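Local coordinates for protein glutamate receptor IIB (Drosophila melanogaster, PDB 4WXJ) that binds glutamate in the ligand-binding domain described here and probably serves as a glutamate-gated ion channel subunit at the neuromuscular junction, at residues A[45-50]-A[58-63]; A[76-81]-A[101-106]; A[94-99]-A[201-206]; A[167-170]-A[176-179]. All blocks are in the same frame, centred on the assembly; numbering follows the deposited sequence.

Contact 1: A[45-50]-A[58-63]; sequences DLIYML and FNFEPV
F58 O and F60 N, on the two phenylalanines that meet I47 and Y48, are both held by the amide of N36: its ND2 donates to F58 O, while its OD1 accepts from F60 N. Helix 42-54 and strand 57-62 are the closing elements of a beta-alpha-beta crossover that starts from strand 10-15, within the periplasmic-binding-protein-like fold of the domain. The two run nearly antiparallel, at 164°, with the axes of 45-50 and 58-62 10.5 Å apart, and the space between them is bridged by apolar side chains. I47 divides its branches between the rings. CG2, placed anti to the backbone N, comes down over the middle of the F58 ring, 3.5 Å from its centroid, and makes a CH-pi contact almost along the ring normal. The other branch goes to F60, whose CZ lies 3.8 Å from I47 CG1 and 3.7 Å from I47 CB. On the helix side F58 also meets Y48, this time with its edge. The pair is T-shaped, with planes at 85° and centroids 5.0 Å apart, so that F58 is held on a face by the isoleucine and at its rim by the tyrosine. Burial grades across the patch: I47 and F60 lie inside, F60 also meeting F22 and V13, while Y48 covers the outer side. The leading atom of the T-shaped pair is F58 CZ, poised 3.6 Å above the centre of the Y48 ring plane.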
loop_
_atom_site.group_PDB
_atom_site.type_symbol
_atom_site.label_atom_id
_atom_site.label_comp_id
_atom_site.label_asym_id
_atom_site.label_seq_id
_atom_site.Cartn_x
_atom_site.Cartn_y
_atom_site.Cartn_z
ATOM N N ASP A 45 -2.333 15.283 -3.152
ATOM C CA ASP A 45 -1.317 16.319 -3.303
ATOM C C ASP A 45 -0.340 16.000 -4.435
ATOM O O ASP A 45 0.033 16.886 -5.203
ATOM C CB ASP A 45 -0.536 16.501 -1.997
ATOM C CG ASP A 45 -1.364 17.144 -0.899
ATOM O OD1 ASP A 45 -2.472 17.645 -1.187
ATOM O OD2 ASP A 45 -0.891 17.157 0.259
ATOM N N LEU A 46 0.072 14.739 -4.536
ATOM C CA LEU A 46 1.093 14.356 -5.509
ATOM C C LEU A 46 0.570 14.454 -6.942
ATOM O O LEU A 46 1.317 14.806 -7.855
ATOM C CB LEU A 46 1.599 12.939 -5.226
ATOM C CG LEU A 46 2.672 12.405 -6.182
ATOM C CD1 LEU A 46 3.875 13.340 -6.251
ATOM C CD2 LEU A 46 3.111 11.008 -5.770
ATOM N N ILE A 47 -0.707 14.146 -7.142
ATOM C CA ILE A 47 -1.312 14.257 -8.467
ATOM C C ILE A 47 -1.474 15.728 -8.845
ATOM O O ILE A 47 -1.260 16.104 -9.997
ATOM C CB ILE A 47 -2.682 13.546 -8.537
ATOM C CG1 ILE A 47 -2.514 12.029 -8.397
ATOM C CG2 ILE A 47 -3.402 13.874 -9.846
ATOM C CD1 ILE A 47 -1.766 11.354 -9.540
ATOM N N TYR A 48 -1.858 16.554 -7.876
ATOM C CA TYR A 48 -1.938 17.998 -8.086
ATOM C C TYR A 48 -0.575 18.565 -8.467
ATOM O O TYR A 48 -0.462 19.365 -9.396
ATOM C CB TYR A 48 -2.458 18.710 -6.834
ATOM C CG TYR A 48 -3.962 18.871 -6.790
ATOM C CD1 TYR A 48 -4.598 19.830 -7.567
ATOM C CD2 TYR A 48 -4.744 18.076 -5.964
ATOM C CE1 TYR A 48 -5.972 19.985 -7.530
ATOM C CE2 TYR A 48 -6.117 18.223 -5.918
ATOM C CZ TYR A 48 -6.726 19.179 -6.703
ATOM O OH TYR A 48 -8.093 19.330 -6.659
ATOM N N MET A 49 0.457 18.149 -7.739
ATOM C CA MET A 49 1.818 18.603 -8.000
ATOM C C MET A 49 2.289 18.149 -9.377
ATOM O O MET A 49 2.935 18.907 -10.102
ATOM C CB MET A 49 2.770 18.084 -6.919
ATOM C CG MET A 49 2.527 18.681 -5.542
ATOM S SD MET A 49 3.161 17.657 -4.197
ATOM C CE MET A 49 4.925 17.849 -4.426
ATOM N N LEU A 50 1.964 16.909 -9.733
ATOM C CA LEU A 50 2.342 16.360 -11.030
ATOM C C LEU A 50 1.521 16.983 -12.151
ATOM O O LEU A 50 2.017 17.178 -13.260
ATOM C CB LEU A 50 2.168 14.840 -11.042
ATOM C CG LEU A 50 3.226 14.029 -10.295
ATOM C CD1 LEU A 50 2.799 12.572 -10.181
ATOM C CD2 LEU A 50 4.571 14.131 -10.995
ATOM N N PHE A 58 -7.157 16.197 -14.594
ATOM C CA PHE A 58 -7.402 14.864 -14.064
ATOM C C PHE A 58 -8.706 14.783 -13.286
ATOM O O PHE A 58 -9.214 15.786 -12.788
ATOM C CB PHE A 58 -6.243 14.431 -13.164
ATOM C CG PHE A 58 -6.035 15.324 -11.977
ATOM C CD1 PHE A 58 -6.702 15.084 -10.787
ATOM C CD2 PHE A 58 -5.181 16.411 -12.053
ATOM C CE1 PHE A 58 -6.516 15.909 -9.694
ATOM C CE2 PHE A 58 -4.989 17.239 -10.964
ATOM C CZ PHE A 58 -5.658 16.988 -9.782
ATOM N N ASN A 59 -9.231 13.567 -13.192
ATOM C CA ASN A 59 -10.435 13.290 -12.428
ATOM C C ASN A 59 -10.238 12.052 -11.562
ATOM O O ASN A 59 -9.953 10.969 -12.073
ATOM C CB ASN A 59 -11.627 13.099 -13.367
ATOM C CG ASN A 59 -12.907 12.776 -12.627
ATOM O OD1 ASN A 59 -13.137 13.262 -11.518
ATOM N ND2 ASN A 59 -13.748 11.947 -13.235
ATOM N N PHE A 60 -10.379 12.216 -10.251
ATOM C CA PHE A 60 -10.264 11.094 -9.330
ATOM C C PHE A 60 -11.504 10.212 -9.388
ATOM O O PHE A 60 -12.629 10.694 -9.239
ATOM C CB PHE A 60 -10.048 11.582 -7.897
ATOM C CG PHE A 60 -8.639 12.007 -7.607
ATOM C CD1 PHE A 60 -7.641 11.063 -7.430
ATOM C CD2 PHE A 60 -8.313 13.347 -7.500
ATOM C CE1 PHE A 60 -6.341 11.451 -7.160
ATOM C CE2 PHE A 60 -7.016 13.738 -7.227
ATOM C CZ PHE A 60 -6.031 12.789 -7.057
ATOM N N GLU A 61 -11.287 8.918 -9.610
ATOM C CA GLU A 61 -12.357 7.928 -9.567
ATOM C C GLU A 61 -11.951 6.755 -8.679
ATOM O O GLU A 61 -11.341 5.799 -9.157
ATOM C CB GLU A 61 -12.697 7.429 -10.972
ATOM C CG GLU A 61 -13.307 8.492 -11.874
ATOM C CD GLU A 61 -13.949 7.907 -13.118
ATOM O OE1 GLU A 61 -13.833 6.683 -13.333
ATOM O OE2 GLU A 61 -14.573 8.675 -13.880
ATOM N N PRO A 62 -12.269 6.830 -7.377
ATOM C CA PRO A 62 -11.961 5.693 -6.503
ATOM C C PRO A 62 -12.677 4.421 -6.954
ATOM O O PRO A 62 -13.883 4.450 -7.199
ATOM C CB PRO A 62 -12.454 6.158 -5.126
ATOM C CG PRO A 62 -13.371 7.298 -5.393
ATOM C CD PRO A 62 -12.859 7.952 -6.630
ATOM N N VAL A 63 -11.934 3.324 -7.064
ATOM C CA VAL A 63 -12.477 2.077 -7.596
ATOM C C VAL A 63 -13.596 1.520 -6.721
ATOM O O VAL A 63 -13.578 1.668 -5.498
ATOM C CB VAL A 63 -11.372 1.006 -7.752
ATOM C CG1 VAL A 63 -10.310 1.487 -8.722
ATOM C CG2 VAL A 63 -10.752 0.659 -6.404
#

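Contact 2: A[76-81]-A[101-106]; sequences DEWDGI and QARRSV. With GLU (glutamic acid), chain C.
The indole of W78 carries this contact, and the guanidinium of R103 beyond it carries the ligand. Over one face of the indole, off toward its rim, sits V106 CG2, 3.9 Å from W78 CE2 in a CH-pi contact with the five-membered ring. The companion methyl V106 CG1 lies 3.7 Å from W78 NE1. The benzo end of the indole meets the short helix 101-104 obliquely: W78 CH2 is 3.9 Å from A102 CB, and W78 CZ3 is 3.8 Å from the R103 CG methylene. The guanidinium, its plane turned 51° from that of the indole, receives the alpha-carboxylate of the bound glutamate at its edge. R103 NH1 reaches the ligand O at 2.6 Å in a nearly straight bond (171°), and R103 NH2 reaches the ligand OXT at 2.7 Å. Each nitrogen has a second acceptor in the backbone, T98 O for NH1 and G69 O for NH2, which fixes the rotation of the group. With the chain extended from CG to NE, the charge is carried well beyond the tryptophan to the ligand. An alanine in place of W78 would remove the indole and would probably leave V106, A102 and the aliphatic root of the R103 side chain without their cover. Such a bidentate arginine clamp on the agonist alpha-carboxylate is the hallmark of the ligand-binding domain of ionotropic glutamate receptors.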
loop_
_atom_site.group_PDB
_atom_site.type_symbol
_atom_site.label_atom_id
_atom_site.label_comp_id
_atom_site.label_asym_id
_atom_site.label_seq_id
_atom_site.Cartn_x
_atom_site.Cartn_y
_atom_site.Cartn_z
ATOM N N ASP A 76 -9.156 -16.166 -13.397
ATOM C CA ASP A 76 -8.260 -15.572 -14.391
ATOM C C ASP A 76 -8.610 -14.101 -14.630
ATOM O O ASP A 76 -8.723 -13.654 -15.771
ATOM C CB ASP A 76 -8.321 -16.356 -15.709
ATOM C CG ASP A 76 -7.256 -15.919 -16.704
ATOM O OD1 ASP A 76 -6.151 -15.529 -16.271
ATOM O OD2 ASP A 76 -7.528 -15.958 -17.922
ATOM N N GLU A 77 -8.779 -13.353 -13.543
ATOM C CA GLU A 77 -9.144 -11.943 -13.628
ATOM C C GLU A 77 -8.477 -11.114 -12.535
ATOM O O GLU A 77 -8.189 -11.613 -11.445
ATOM C CB GLU A 77 -10.663 -11.781 -13.540
ATOM C CG GLU A 77 -11.398 -12.073 -14.838
ATOM C CD GLU A 77 -12.900 -11.922 -14.700
ATOM O OE1 GLU A 77 -13.359 -11.516 -13.612
ATOM O OE2 GLU A 77 -13.622 -12.208 -15.678
ATOM N N TRP A 78 -8.235 -9.843 -12.846
ATOM C CA TRP A 78 -7.718 -8.884 -11.877
ATOM C C TRP A 78 -8.853 -8.057 -11.283
ATOM O O TRP A 78 -9.961 -8.029 -11.823
ATOM C CB TRP A 78 -6.692 -7.958 -12.532
ATOM C CG TRP A 78 -5.359 -8.591 -12.747
ATOM C CD1 TRP A 78 -4.983 -9.379 -13.794
ATOM C CD2 TRP A 78 -4.213 -8.482 -11.894
ATOM N NE1 TRP A 78 -3.674 -9.771 -13.644
ATOM C CE2 TRP A 78 -3.178 -9.232 -12.485
ATOM C CE3 TRP A 78 -3.962 -7.823 -10.686
ATOM C CZ2 TRP A 78 -1.914 -9.344 -11.911
ATOM C CZ3 TRP A 78 -2.706 -7.936 -10.117
ATOM C CH2 TRP A 78 -1.698 -8.691 -10.730
ATOM N N ASP A 79 -8.567 -7.388 -10.169
ATOM C CA ASP A 79 -9.521 -6.482 -9.539
ATOM C C ASP A 79 -8.842 -5.165 -9.167
ATOM O O ASP A 79 -7.690 -4.927 -9.532
ATOM C CB ASP A 79 -10.144 -7.135 -8.298
ATOM C CG ASP A 79 -9.103 -7.633 -7.302
ATOM O OD1 ASP A 79 -7.932 -7.205 -7.376
ATOM O OD2 ASP A 79 -9.461 -8.455 -6.432
ATOM N N GLY A 80 -9.566 -4.312 -8.452
ATOM C CA GLY A 80 -9.004 -3.087 -7.915
ATOM C C GLY A 80 -8.490 -2.115 -8.959
ATOM O O GLY A 80 -8.974 -2.081 -10.093
ATOM N N ILE A 81 -7.498 -1.322 -8.563
ATOM C CA ILE A 81 -6.928 -0.294 -9.424
ATOM C C ILE A 81 -6.309 -0.895 -10.680
ATOM O O ILE A 81 -6.433 -0.333 -11.768
ATOM C CB ILE A 81 -5.856 0.528 -8.677
ATOM C CG1 ILE A 81 -6.478 1.221 -7.460
ATOM C CG2 ILE A 81 -5.219 1.556 -9.612
ATOM C CD1 ILE A 81 -5.479 1.910 -6.551
ATOM N N GLN A 101 5.850 -8.208 -9.408
ATOM C CA GLN A 101 6.127 -8.869 -10.673
ATOM C C GLN A 101 4.841 -9.157 -11.444
ATOM O O GLN A 101 4.774 -8.948 -12.656
ATOM C CB GLN A 101 6.905 -10.166 -10.422
ATOM C CG GLN A 101 7.134 -11.006 -11.661
ATOM C CD GLN A 101 6.144 -12.143 -11.774
ATOM O OE1 GLN A 101 6.223 -13.121 -11.032
ATOM N NE2 GLN A 101 5.200 -12.020 -12.697
ATOM N N ALA A 102 3.823 -9.633 -10.737
ATOM C CA ALA A 102 2.546 -9.959 -11.361
ATOM C C ALA A 102 1.869 -8.711 -11.928
ATOM O O ALA A 102 1.318 -8.739 -13.027
ATOM C CB ALA A 102 1.633 -10.646 -10.360
ATOM N N ARG A 103 1.914 -7.618 -11.175
ATOM C CA ARG A 103 1.295 -6.371 -11.611
ATOM C C ARG A 103 2.030 -5.778 -12.807
ATOM O O ARG A 103 1.407 -5.312 -13.761
ATOM C CB ARG A 103 1.264 -5.363 -10.464
ATOM C CG ARG A 103 0.282 -5.724 -9.369
ATOM C CD ARG A 103 0.442 -4.821 -8.166
ATOM N NE ARG A 103 -0.560 -5.095 -7.139
ATOM C CZ ARG A 103 -0.552 -4.552 -5.927
ATOM N NH1 ARG A 103 0.411 -3.709 -5.581
ATOM N NH2 ARG A 103 -1.504 -4.856 -5.056
ATOM N N ARG A 104 3.356 -5.802 -12.754
ATOM C CA ARG A 104 4.171 -5.240 -13.822
ATOM C C ARG A 104 3.986 -6.012 -15.130
ATOM O O ARG A 104 4.301 -5.506 -16.207
ATOM C CB ARG A 104 5.646 -5.235 -13.412
ATOM C CG ARG A 104 6.588 -4.579 -14.413
ATOM C CD ARG A 104 6.225 -3.124 -14.673
ATOM N NE ARG A 104 7.160 -2.497 -15.601
ATOM C CZ ARG A 104 7.082 -2.587 -16.925
ATOM N NH1 ARG A 104 6.106 -3.280 -17.499
ATOM N NH2 ARG A 104 7.986 -1.982 -17.681
ATOM N N SER A 105 3.464 -7.230 -15.030
ATOM C CA SER A 105 3.229 -8.061 -16.207
ATOM C C SER A 105 2.018 -7.594 -17.013
ATOM O O SER A 105 1.934 -7.854 -18.213
ATOM C CB SER A 105 3.033 -9.522 -15.800
ATOM O OG SER A 105 4.192 -10.036 -15.167
ATOM N N VAL A 106 1.091 -6.904 -16.352
ATOM C CA VAL A 106 -0.174 -6.514 -16.978
ATOM C C VAL A 106 -0.331 -5.001 -17.132
ATOM O O VAL A 106 -1.089 -4.539 -17.984
ATOM C CB VAL A 106 -1.375 -7.062 -16.179
ATOM C CG1 VAL A 106 -1.432 -8.579 -16.291
ATOM C CG2 VAL A 106 -1.303 -6.628 -14.720
HETATM N N GLU C . 0.946 -1.550 -0.905
HETATM C CA GLU C . 0.448 -2.953 -0.903
HETATM C C GLU C . -0.033 -3.347 -2.294
HETATM O O GLU C . 0.166 -2.602 -3.255
HETATM C CB GLU C . -0.676 -3.114 0.118
HETATM C CG GLU C . -0.217 -3.094 1.568
HETATM C CD GLU C . 0.341 -4.428 2.048
HETATM O OE1 GLU C . 0.906 -4.463 3.161
HETATM O OE2 GLU C . 0.215 -5.442 1.325
HETATM O OXT GLU C . -0.622 -4.412 -2.496
#

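Contact 3: A[94-99]-A[201-206]; sequences ICDLTI and TTNLQY. With GLU (glutamic acid), chain C.
One direct bond joins the segments, between the side chains of D96 and N203. N203 ND2 donates to D96 OD2 over 3.2 Å, a long bond bent to 145°; it arrives on the anti side of that oxygen and somewhat out of the carboxylate plane, the amide and carboxylate standing at 83° to each other. Hydroxyls secure both partners from outside the segments: Y68 OH bonds to the same D96 OD2, and Y21 OH to N203 OD1, so each end of the pair is positioned by a tyrosine. The second group of interactions holds the ligand. D96 is the centre of an inverse gamma turn, and its carbonyl oxygen D96 O accepts from the glutamate N at 2.6 Å. T98 OG1, anti to its own carbonyl carbon (chi1 -55°), takes the same ligand nitrogen at 2.7 Å, and E200 OE1 adds a third grip. The amino group is thus surrounded by oxygen, including a carboxylate that would favour its charged form. T98 N donates to the ligand O at 2.9 Å. Apolar contact matters little here: only a small surface is buried between the segments, although Y226 lies against the side chains of D96 and T98. With the 94-99 loop in the first lobe and helix 201-208 in the second, the D96-N203 bond bridges the cleft beside the agonist, in keeping with the closed clamshell form of glutamate receptor ligand-binding domains.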
loop_
_atom_site.group_PDB
_atom_site.type_symbol
_atom_site.label_atom_id
_atom_site.label_comp_id
_atom_site.label_asym_id
_atom_site.label_seq_id
_atom_site.Cartn_x
_atom_site.Cartn_y
_atom_site.Cartn_z
ATOM N N ILE A 94 -3.062 5.193 -8.638
ATOM C CA ILE A 94 -2.180 5.646 -7.564
ATOM C C ILE A 94 -2.751 5.446 -6.160
ATOM O O ILE A 94 -3.953 5.586 -5.928
ATOM C CB ILE A 94 -1.828 7.143 -7.735
ATOM C CG1 ILE A 94 -0.832 7.585 -6.653
ATOM C CG2 ILE A 94 -3.093 8.000 -7.701
ATOM C CD1 ILE A 94 -0.244 8.965 -6.877
ATOM N N CYS A 95 -1.842 5.113 -5.246
ATOM C CA CYS A 95 -2.067 5.042 -3.803
ATOM C C CYS A 95 -0.769 4.479 -3.238
ATOM O O CYS A 95 0.287 4.656 -3.844
ATOM C CB CYS A 95 -3.263 4.162 -3.427
ATOM S SG CYS A 95 -3.114 2.437 -3.937
ATOM N N ASP A 96 -0.830 3.799 -2.097
ATOM C CA ASP A 96 0.298 2.970 -1.677
ATOM C C ASP A 96 0.319 1.722 -2.549
ATOM O O ASP A 96 0.071 0.613 -2.080
ATOM C CB ASP A 96 0.211 2.593 -0.194
ATOM C CG ASP A 96 -1.150 2.057 0.201
ATOM O OD1 ASP A 96 -2.166 2.520 -0.365
ATOM O OD2 ASP A 96 -1.197 1.170 1.081
ATOM N N LEU A 97 0.609 1.925 -3.831
ATOM C CA LEU A 97 0.546 0.860 -4.820
ATOM C C LEU A 97 1.938 0.285 -5.040
ATOM O O LEU A 97 2.777 0.889 -5.706
ATOM C CB LEU A 97 -0.043 1.387 -6.133
ATOM C CG LEU A 97 -0.434 0.357 -7.195
ATOM C CD1 LEU A 97 -1.538 -0.569 -6.697
ATOM C CD2 LEU A 97 -0.871 1.070 -8.467
ATOM N N THR A 98 2.175 -0.883 -4.459
ATOM C CA THR A 98 3.488 -1.505 -4.490
ATOM C C THR A 98 3.745 -2.199 -5.819
ATOM O O THR A 98 2.872 -2.885 -6.355
ATOM C CB THR A 98 3.639 -2.524 -3.357
ATOM O OG1 THR A 98 3.352 -1.887 -2.107
ATOM C CG2 THR A 98 5.053 -3.101 -3.325
ATOM N N ILE A 99 4.954 -2.024 -6.341
ATOM C CA ILE A 99 5.349 -2.667 -7.586
ATOM C C ILE A 99 5.646 -4.145 -7.347
ATOM O O ILE A 99 6.533 -4.491 -6.567
ATOM C CB ILE A 99 6.583 -1.981 -8.205
ATOM C CG1 ILE A 99 6.272 -0.507 -8.485
ATOM C CG2 ILE A 99 7.008 -2.692 -9.494
ATOM C CD1 ILE A 99 7.463 0.313 -8.942
ATOM N N THR A 201 6.228 -0.544 6.023
ATOM C CA THR A 201 6.752 0.347 7.056
ATOM C C THR A 201 6.127 1.739 7.007
ATOM O O THR A 201 5.966 2.392 8.039
ATOM C CB THR A 201 8.277 0.480 6.937
ATOM O OG1 THR A 201 8.626 0.823 5.590
ATOM C CG2 THR A 201 8.947 -0.831 7.310
ATOM N N THR A 202 5.777 2.185 5.806
ATOM C CA THR A 202 5.095 3.461 5.632
ATOM C C THR A 202 3.785 3.483 6.403
ATOM O O THR A 202 3.556 4.347 7.253
ATOM C CB THR A 202 4.807 3.738 4.148
ATOM O OG1 THR A 202 4.216 2.575 3.550
ATOM C CG2 THR A 202 6.089 4.078 3.418
ATOM N N ASN A 203 2.926 2.516 6.100
ATOM C CA ASN A 203 1.619 2.425 6.732
ATOM C C ASN A 203 1.739 2.124 8.218
ATOM O O ASN A 203 0.940 2.601 9.021
ATOM C CB ASN A 203 0.776 1.351 6.045
ATOM C CG ASN A 203 0.558 1.637 4.574
ATOM O OD1 ASN A 203 0.427 2.793 4.173
ATOM N ND2 ASN A 203 0.524 0.586 3.761
ATOM N N LEU A 204 2.742 1.329 8.577
ATOM C CA LEU A 204 2.984 0.989 9.972
ATOM C C LEU A 204 3.313 2.241 10.771
ATOM O O LEU A 204 2.790 2.441 11.868
ATOM C CB LEU A 204 4.121 -0.029 10.092
ATOM C CG LEU A 204 4.268 -0.698 11.464
ATOM C CD1 LEU A 204 4.826 -2.102 11.307
ATOM C CD2 LEU A 204 5.157 0.114 12.391
ATOM N N GLN A 205 4.184 3.080 10.216
ATOM C CA GLN A 205 4.569 4.328 10.865
ATOM C C GLN A 205 3.349 5.209 11.088
ATOM O O GLN A 205 3.178 5.787 12.160
ATOM C CB GLN A 205 5.604 5.080 10.026
ATOM C CG GLN A 205 6.093 6.379 10.667
ATOM C CD GLN A 205 6.904 7.241 9.716
ATOM O OE1 GLN A 205 6.968 6.977 8.515
ATOM N NE2 GLN A 205 7.527 8.283 10.255
ATOM N N TYR A 206 2.507 5.309 10.065
ATOM C CA TYR A 206 1.315 6.143 10.134
ATOM C C TYR A 206 0.404 5.743 11.286
ATOM O O TYR A 206 -0.087 6.600 12.021
ATOM C CB TYR A 206 0.533 6.074 8.824
ATOM C CG TYR A 206 -0.778 6.820 8.883
ATOM C CD1 TYR A 206 -0.829 8.193 8.672
ATOM C CD2 TYR A 206 -1.967 6.158 9.160
ATOM C CE1 TYR A 206 -2.024 8.881 8.729
ATOM C CE2 TYR A 206 -3.167 6.839 9.219
ATOM C CZ TYR A 206 -3.190 8.200 9.004
ATOM O OH TYR A 206 -4.382 8.882 9.061
HETATM N N GLU C . 0.946 -1.550 -0.905
HETATM C CA GLU C . 0.448 -2.953 -0.903
HETATM C C GLU C . -0.033 -3.347 -2.294
HETATM O O GLU C . 0.166 -2.602 -3.255
HETATM C CB GLU C . -0.676 -3.114 0.118
HETATM C CG GLU C . -0.217 -3.094 1.568
HETATM C CD GLU C . 0.341 -4.428 2.048
HETATM O OE1 GLU C . 0.906 -4.463 3.161
HETATM O OE2 GLU C . 0.215 -5.442 1.325
HETATM O OXT GLU C . -0.622 -4.412 -2.496
#

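Contact 4: A[167-170]-A[176-179]; sequences NKML and AFTK
A bend at the thioether of M169, whose chi3 is 48° after an extended chi2, turns the terminal methyl toward the ring of F177. The CA-CB bond of the phenylalanine is not aimed at the helix, but with CG beside the backbone N (chi1 -59°) the ring swings over until CE1 and CZ reach that methyl, and the two side chains cross at about a right angle. The contact lies in the second lobe of the clamshell, where the chain leaves helix 160-171 and loops back toward helix 181-191. M169 CE fits tightly against the ring, 3.2 Å from F177 CE1 and 3.6 Å from F177 CZ, approaching obliquely. L170 completes the patch from the more exposed side, its CD2 4.2 Å from F177 CZ. M169 itself is buried and also rests on F142 and L198, so it links the phenylalanine to the sheet of this lobe. Replacing F177 by an alanine would take away the ring and would probably leave the M169 methyl and L170 CD2 facing a gap at the helix end. Farther along the loop, T178 pairs through its backbone with T144 and R146, tying it beside strand 141-143, and Y195 OH bonds to A176 O. The backbones of the two segments are joined through solvent. A single water donates to M169 O at 2.8 Å and accepts from A176 N at 2.9 Å, while the methyl A176 CB lies 3.6 Å from that same carbonyl oxygen M169 O.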
loop_
_atom_site.group_PDB
_atom_site.type_symbol
_atom_site.label_atom_id
_atom_site.label_comp_id
_atom_site.label_asym_id
_atom_site.label_seq_id
_atom_site.Cartn_x
_atom_site.Cartn_y
_atom_site.Cartn_z
ATOM N N ASN A 167 3.434 -20.529 5.290
ATOM C CA ASN A 167 2.689 -21.745 5.599
ATOM C C ASN A 167 1.916 -21.627 6.912
ATOM O O ASN A 167 0.825 -22.181 7.043
ATOM C CB ASN A 167 3.635 -22.947 5.649
ATOM C CG ASN A 167 4.084 -23.388 4.267
ATOM O OD1 ASN A 167 3.274 -23.502 3.345
ATOM N ND2 ASN A 167 5.380 -23.631 4.114
ATOM N N LYS A 168 2.472 -20.904 7.879
ATOM C CA LYS A 168 1.765 -20.667 9.134
ATOM C C LYS A 168 0.553 -19.764 8.919
ATOM O O LYS A 168 -0.524 -20.031 9.449
ATOM C CB LYS A 168 2.695 -20.050 10.178
ATOM C CG LYS A 168 3.631 -21.048 10.835
ATOM C CD LYS A 168 3.779 -20.781 12.321
ATOM C CE LYS A 168 4.585 -21.874 12.999
ATOM N NZ LYS A 168 4.761 -21.612 14.452
ATOM N N MET A 169 0.731 -18.697 8.143
ATOM C CA MET A 169 -0.365 -17.779 7.844
ATOM C C MET A 169 -1.530 -18.510 7.184
ATOM O O MET A 169 -2.694 -18.244 7.487
ATOM C CB MET A 169 0.116 -16.642 6.937
ATOM C CG MET A 169 0.833 -15.517 7.671
ATOM S SD MET A 169 1.734 -14.398 6.578
ATOM C CE MET A 169 0.500 -14.045 5.332
ATOM N N LEU A 170 -1.210 -19.433 6.283
ATOM C CA LEU A 170 -2.231 -20.211 5.586
ATOM C C LEU A 170 -2.959 -21.174 6.520
ATOM O O LEU A 170 -4.115 -21.519 6.283
ATOM C CB LEU A 170 -1.604 -21.000 4.434
ATOM C CG LEU A 170 -1.086 -20.193 3.245
ATOM C CD1 LEU A 170 -0.302 -21.099 2.309
ATOM C CD2 LEU A 170 -2.231 -19.520 2.502
ATOM N N ALA A 176 -6.287 -15.624 8.780
ATOM C CA ALA A 176 -5.257 -14.709 9.255
ATOM C C ALA A 176 -5.199 -13.440 8.411
ATOM O O ALA A 176 -4.626 -12.436 8.834
ATOM C CB ALA A 176 -3.901 -15.400 9.259
ATOM N N PHE A 177 -5.801 -13.479 7.227
ATOM C CA PHE A 177 -5.720 -12.362 6.292
ATOM C C PHE A 177 -6.845 -11.345 6.491
ATOM O O PHE A 177 -7.897 -11.667 7.042
ATOM C CB PHE A 177 -5.732 -12.886 4.858
ATOM C CG PHE A 177 -4.599 -13.825 4.555
ATOM C CD1 PHE A 177 -3.383 -13.342 4.104
ATOM C CD2 PHE A 177 -4.747 -15.190 4.733
ATOM C CE1 PHE A 177 -2.338 -14.202 3.829
ATOM C CE2 PHE A 177 -3.707 -16.055 4.461
ATOM C CZ PHE A 177 -2.500 -15.562 4.007
ATOM N N THR A 178 -6.603 -10.117 6.033
ATOM C CA THR A 178 -7.551 -9.014 6.179
ATOM C C THR A 178 -7.780 -8.324 4.836
ATOM O O THR A 178 -7.045 -8.562 3.878
ATOM C CB THR A 178 -7.053 -7.975 7.196
ATOM O OG1 THR A 178 -5.881 -7.329 6.685
ATOM C CG2 THR A 178 -6.727 -8.637 8.528
ATOM N N LYS A 179 -8.790 -7.461 4.772
ATOM C CA LYS A 179 -9.151 -6.808 3.516
ATOM C C LYS A 179 -8.334 -5.539 3.268
ATOM O O LYS A 179 -8.183 -5.112 2.124
ATOM C CB LYS A 179 -10.648 -6.478 3.494
ATOM C CG LYS A 179 -11.045 -5.237 4.275
ATOM C CD LYS A 179 -12.559 -5.076 4.334
ATOM C CE LYS A 179 -13.132 -4.714 2.971
ATOM N NZ LYS A 179 -14.598 -4.459 3.023
HETATM O O HOH W 1 -5.446 -18.151 7.735
#

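In the fold
The centre of contact 3 lies about 4 Å from that of the chain, and this contact is wholly buried and polar; the other three, centred 15 to 17 Å out, are partly buried and chiefly apolar across their segments. Contacts 2 and 3 share the bound glutamate, contact 2 holding its alpha-carboxylate and contact 3 chiefly its amino group. Contact 1 adjoins both through packing: V63 CG1 lies 3.9 Å from I81 CA, and I47 CD1 lies 3.9 Å from I94 CD1. Contacts 1 and 2 lie in the first lobe, whereas contact 3 spans the two. Contact 4, in the second lobe, touches none of the others, its centre about 32 Å from that of contact 1.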